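Local coordinates for protein beta-alanyl-CoA:ammonia lyase 2 (Clostridium propionicum, PDB 4MTU) that probably acts as a lyase that removes ammonia from beta-alanyl-CoA, adopts the hot dog fold and binds zinc, at residues 107-110 / 111-115. Sequence-based numbering, arbitrary orientation.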
loop_
_atom_site.group_PDB
_atom_site.type_symbol
_atom_site.label_atom_id
_atom_site.label_comp_id
_atom_site.label_asym_id
_atom_site.label_seq_id
_atom_site.Cartn_x
_atom_site.Cartn_y
_atom_site.Cartn_z
ATOM N N THR A 107 10.216 -20.890 -12.653
ATOM C CA THR A 107 11.544 -21.326 -12.980
ATOM C C THR A 107 12.536 -20.189 -12.777
ATOM O O THR A 107 12.180 -19.057 -12.574
ATOM C CB THR A 107 11.591 -21.905 -14.397
ATOM O OG1 THR A 107 12.828 -22.607 -14.576
ATOM C CG2 THR A 107 11.450 -20.855 -15.450
ATOM N N ALA A 108 13.818 -20.547 -12.827
ATOM C CA ALA A 108 14.886 -19.604 -12.793
ATOM C C ALA A 108 15.109 -18.995 -14.135
ATOM O O ALA A 108 14.750 -19.588 -15.167
ATOM C CB ALA A 108 16.154 -20.269 -12.270
ATOM N N CYS A 109 15.742 -17.819 -14.173
ATOM C CA CYS A 109 16.306 -17.188 -15.339
ATOM C C CYS A 109 17.835 -17.304 -15.217
ATOM O O CYS A 109 18.458 -16.537 -14.470
ATOM C CB CYS A 109 15.891 -15.723 -15.501
ATOM S SG CYS A 109 14.129 -15.423 -15.447
ATOM N N GLU A 110 18.350 -18.321 -15.894
ATOM C CA GLU A 110 19.790 -18.573 -15.803
ATOM C C GLU A 110 20.266 -18.728 -17.228
ATOM O O GLU A 110 19.984 -19.822 -17.811
ATOM C CB GLU A 110 20.045 -19.797 -14.887
ATOM C CG GLU A 110 21.427 -20.216 -14.592
ATOM C CD GLU A 110 21.721 -21.294 -13.566
ATOM O OE1 GLU A 110 20.830 -22.092 -13.195
ATOM O OE2 GLU A 110 22.915 -21.452 -13.154
ATOM N N PRO A 111 20.840 -17.712 -17.879
ATOM C CA PRO A 111 21.321 -16.511 -17.272
ATOM C C PRO A 111 20.195 -15.515 -16.956
ATOM O O PRO A 111 19.116 -15.527 -17.539
ATOM C CB PRO A 111 22.243 -15.886 -18.301
ATOM C CG PRO A 111 21.606 -16.247 -19.623
ATOM C CD PRO A 111 21.145 -17.685 -19.359
ATOM N N PRO A 112 20.491 -14.579 -16.082
ATOM C CA PRO A 112 19.493 -13.589 -15.721
ATOM C C PRO A 112 19.216 -12.654 -16.873
ATOM O O PRO A 112 20.054 -12.412 -17.739
ATOM C CB PRO A 112 20.142 -12.845 -14.538
ATOM C CG PRO A 112 21.599 -13.069 -14.711
ATOM C CD PRO A 112 21.772 -14.406 -15.404
ATOM N N VAL A 113 17.998 -12.112 -16.888
ATOM C CA VAL A 113 17.498 -11.293 -18.007
ATOM C C VAL A 113 17.595 -9.831 -17.624
ATOM O O VAL A 113 17.060 -9.409 -16.591
ATOM C CB VAL A 113 16.050 -11.661 -18.354
ATOM C CG1 VAL A 113 15.488 -10.706 -19.351
ATOM C CG2 VAL A 113 15.992 -13.115 -18.826
ATOM N N LEU A 114 18.247 -9.039 -18.467
ATOM C CA LEU A 114 18.376 -7.620 -18.232
ATOM C C LEU A 114 17.040 -6.908 -18.431
ATOM O O LEU A 114 16.448 -6.987 -19.513
ATOM C CB LEU A 114 19.383 -6.989 -19.186
ATOM C CG LEU A 114 19.668 -5.483 -18.952
ATOM C CD1 LEU A 114 20.366 -5.217 -17.640
ATOM C CD2 LEU A 114 20.473 -4.975 -20.144
ATOM N N CYS A 115 16.597 -6.165 -17.411
ATOM C CA CYS A 115 15.321 -5.454 -17.433
ATOM C C CYS A 115 15.500 -3.941 -17.449
ATOM O O CYS A 115 14.520 -3.231 -17.775
ATOM C CB CYS A 115 14.425 -5.852 -16.268
ATOM S SG CYS A 115 13.956 -7.591 -16.299
#
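C109 O is the polar atom around which this corner closes, hemmed in by three atoms of the two prolines. P112 N lies 3.3 Å from C109 O but, as a proline nitrogen, carries no hydrogen and cannot donate to it; P111 O, no farther off, is a second acceptor. P112 CA does send its C-H toward the oxygen, with CA and C109 O 3.4 Å apart and an angle of 125° at the hydrogen, a weak contact, and uncertain in detail because P112 has two conformers. P111 O also lies 3.2 Å from C109 C and rests 3.8 Å from C109 CB. A cis peptide bond joins E110 to P111, bringing their CA atoms to 3.0 Å and making residues 109-112 a type VIb turn, a class that lacks the hydrogen bond from the first residue to the fourth; proline suits its third position because its cis form costs comparatively little. C109 directs its CB toward the turn's far arm and meets V113 CG2 at 4.2 Å. With V113 CG1 anti to the backbone N (chi1 172°), it is the other methyl that meets the cysteine, whose short side chain lets CB itself make the touch. E110 instead points away from the turn, CG anti to its own backbone N (chi1 -177°) and the chain extended beyond, so that OE2 hydrogen-bonds S135 OG of the second subunit. The chain turns its corner at E110-P111, and the backbone bonds of C109 with V92 and V113 with K91 of strand 82-95 lie on either side of it. This exposed corner therefore probably keeps its shape through the cis prolyl bond, the stiff proline rings and the pairing of both arms with strand 82-95, the weak C-H...O and apolar contacts only adding to these.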